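Local coordinates for protein prolyl-tRNA synthetase (PDB 3IAL) that probably catalyses the ATP-dependent attachment of L-proline to its cognate tRNA, by way of a prolyl-adenylate intermediate, at residues Pro84-Lys89 with Leu113-Ala118. Numbering follows the deposited sequence.
Sequences PESFLK and LEERLA
The guanidinium of R116 meets the carboxylate of E85 at its edge, where both carboxylate oxygens lie. NH1 of R116 forms a salt bridge of 2.6 Å with OE2 of E85. This oxygen lies near the guanidinium plane, but NH1 reaches it from above the carboxylate plane. The two planes are 59° apart. The N-H...O bond is bent. Within the other segment, CG of P84 lies over one face of the F87 ring, offset toward the rim. NH2 of R116 salt-bridges a second acid, E106, and W104 makes a cation-pi contact with the arginine. A bend at chi3 (76°) turns the guanidinium toward E85. The other carboxylate oxygen, OE1 of E85, receives a hydrogen bond from a water 2.5 Å away. That water also accepts a bond from the backbone N of R116.

At the start of helix 85-88, OE2 of E115 takes two bonds from S86. The hydroxyl OG of S86 donates to OE2 of E115 at 2.5 Å, nearly in line with its C-O bond. The backbone N of S86 adds a weak bond to OE2 of E115 at 3.3 Å. The chain of E115 is extended, with CG anti to the backbone N (chi1 -167°), which carries its carboxylate to S86. Its OE1 rests against CB of P84.

Main-chain and apolar contacts complete the joint. E85 N donates to R116 O at 3.0 Å. The methyl CD2 of L117 packs over CA of P84. CD2 of L88 meets CB of A118 at 3.6 Å, and W104 touches both residues. V44 of the second subunit packs on L117.

P84 and L117 form an antiparallel non-hydrogen-bonded pair, and P84 is the N-cap of helix 85-88. The side chain of L88 is about 11 Å from the bound prolyl-adenylate. This strand-to-helix junction lies at the edge, within this chain, of a three-stranded antiparallel sheet, where hairpin 103-108/111-119 belongs to the class II synthetase core.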
loop_
_atom_site.group_PDB
_atom_site.type_symbol
_atom_site.label_atom_id
_atom_site.label_comp_id
_atom_site.label_asym_id
_atom_site.label_seq_id
_atom_site.Cartn_x
_atom_site.Cartn_y
_atom_site.Cartn_z
ATOM N N PRO B 84 15.833 -16.101 5.680
ATOM C CA PRO B 84 16.818 -17.177 5.616
ATOM C C PRO B 84 16.540 -18.258 6.664
ATOM O O PRO B 84 16.078 -17.947 7.760
ATOM C CB PRO B 84 18.148 -16.462 5.885
ATOM C CG PRO B 84 17.777 -15.221 6.611
ATOM C CD PRO B 84 16.411 -14.840 6.169
ATOM N N GLU B 85 16.804 -19.514 6.313
ATOM C CA GLU B 85 16.497 -20.655 7.188
ATOM C C GLU B 85 17.065 -20.520 8.605
ATOM O O GLU B 85 16.400 -20.883 9.567
ATOM C CB GLU B 85 16.986 -21.970 6.570
ATOM C CG GLU B 85 16.555 -23.197 7.370
ATOM C CD GLU B 85 16.741 -24.500 6.617
ATOM O OE1 GLU B 85 17.796 -24.683 5.972
ATOM O OE2 GLU B 85 15.827 -25.349 6.677
ATOM N N SER B 86 18.279 -19.993 8.727
ATOM C CA SER B 86 18.918 -19.835 10.035
ATOM C C SER B 86 18.184 -18.851 10.960
ATOM O O SER B 86 18.176 -19.039 12.175
ATOM C CB SER B 86 20.376 -19.420 9.865
ATOM O OG SER B 86 20.472 -18.286 9.030
ATOM N N PHE B 87 17.579 -17.809 10.391
ATOM C CA PHE B 87 16.718 -16.901 11.158
ATOM C C PHE B 87 15.501 -17.645 11.714
ATOM O O PHE B 87 15.209 -17.604 12.913
ATOM C CB PHE B 87 16.216 -15.753 10.271
ATOM C CG PHE B 87 17.157 -14.581 10.168
ATOM C CD1 PHE B 87 18.513 -14.699 10.458
ATOM C CD2 PHE B 87 16.673 -13.352 9.744
ATOM C CE1 PHE B 87 19.354 -13.616 10.347
ATOM C CE2 PHE B 87 17.521 -12.252 9.629
ATOM C CZ PHE B 87 18.854 -12.383 9.930
ATOM N N LEU B 88 14.808 -18.330 10.813
ATOM C CA LEU B 88 13.500 -18.917 11.089
ATOM C C LEU B 88 13.558 -20.035 12.130
ATOM O O LEU B 88 12.584 -20.257 12.852
ATOM C CB LEU B 88 12.891 -19.442 9.783
ATOM C CG LEU B 88 11.412 -19.803 9.766
ATOM C CD1 LEU B 88 10.547 -18.554 9.848
ATOM C CD2 LEU B 88 11.097 -20.611 8.508
ATOM N N LYS B 89 14.699 -20.722 12.210
ATOM C CA LYS B 89 14.878 -21.847 13.137
ATOM C C LYS B 89 15.398 -21.456 14.539
ATOM O O LYS B 89 15.517 -22.321 15.410
ATOM C CB LYS B 89 15.825 -22.881 12.517
ATOM C CG LYS B 89 17.304 -22.494 12.580
ATOM C CD LYS B 89 18.191 -23.488 11.843
ATOM C CE LYS B 89 19.662 -23.194 12.101
ATOM N NZ LYS B 89 20.562 -24.004 11.241
ATOM N N LEU B 113 20.460 -22.410 -4.086
ATOM C CA LEU B 113 20.915 -21.370 -3.165
ATOM C C LEU B 113 21.760 -22.018 -2.071
ATOM O O LEU B 113 21.509 -23.160 -1.685
ATOM C CB LEU B 113 19.727 -20.614 -2.550
ATOM C CG LEU B 113 18.736 -19.947 -3.512
ATOM C CD1 LEU B 113 17.603 -19.296 -2.738
ATOM C CD2 LEU B 113 19.429 -18.927 -4.403
ATOM N N GLU B 114 22.770 -21.297 -1.589
ATOM C CA GLU B 114 23.637 -21.809 -0.522
ATOM C C GLU B 114 22.900 -21.846 0.820
ATOM O O GLU B 114 23.173 -22.707 1.659
ATOM C CB GLU B 114 24.907 -20.964 -0.396
ATOM C CG GLU B 114 25.907 -21.501 0.629
ATOM C CD GLU B 114 27.256 -20.811 0.554
ATOM O OE1 GLU B 114 27.852 -20.788 -0.548
ATOM O OE2 GLU B 114 27.721 -20.299 1.597
ATOM N N GLU B 115 21.991 -20.894 1.024
ATOM C CA GLU B 115 21.070 -20.953 2.153
ATOM C C GLU B 115 19.624 -20.912 1.644
ATOM O O GLU B 115 19.273 -20.068 0.818
ATOM C CB GLU B 115 21.336 -19.810 3.133
ATOM C CG GLU B 115 20.633 -19.995 4.472
ATOM C CD GLU B 115 20.868 -18.851 5.428
ATOM O OE1 GLU B 115 21.204 -17.743 4.967
ATOM O OE2 GLU B 115 20.707 -19.058 6.646
ATOM N N ARG B 116 18.794 -21.827 2.140
ATOM C CA ARG B 116 17.388 -21.892 1.735
ATOM C C ARG B 116 16.647 -20.683 2.291
ATOM O O ARG B 116 16.976 -20.206 3.376
ATOM C CB ARG B 116 16.702 -23.147 2.271
ATOM C CG ARG B 116 17.395 -24.460 1.985
ATOM C CD ARG B 116 16.823 -25.540 2.893
ATOM N NE ARG B 116 15.512 -25.977 2.438
ATOM C CZ ARG B 116 14.497 -26.345 3.219
ATOM N NH1 ARG B 116 14.586 -26.314 4.545
ATOM N NH2 ARG B 116 13.362 -26.740 2.659
ATOM N N LEU B 117 15.647 -20.209 1.554
ATOM C CA LEU B 117 14.851 -19.053 1.965
ATOM C C LEU B 117 13.397 -19.432 2.129
ATOM O O LEU B 117 12.788 -19.984 1.214
ATOM C CB LEU B 117 14.950 -17.934 0.929
ATOM C CG LEU B 117 16.348 -17.385 0.629
ATOM C CD1 LEU B 117 16.241 -16.336 -0.453
ATOM C CD2 LEU B 117 16.983 -16.819 1.882
ATOM N N ALA B 118 12.834 -19.134 3.294
ATOM C CA ALA B 118 11.415 -19.359 3.527
ATOM C C ALA B 118 10.630 -18.122 3.113
ATOM O O ALA B 118 11.060 -16.995 3.356
ATOM C CB ALA B 118 11.157 -19.686 4.984
HETATM O O HOH W 1 19.544 -23.441 4.680
#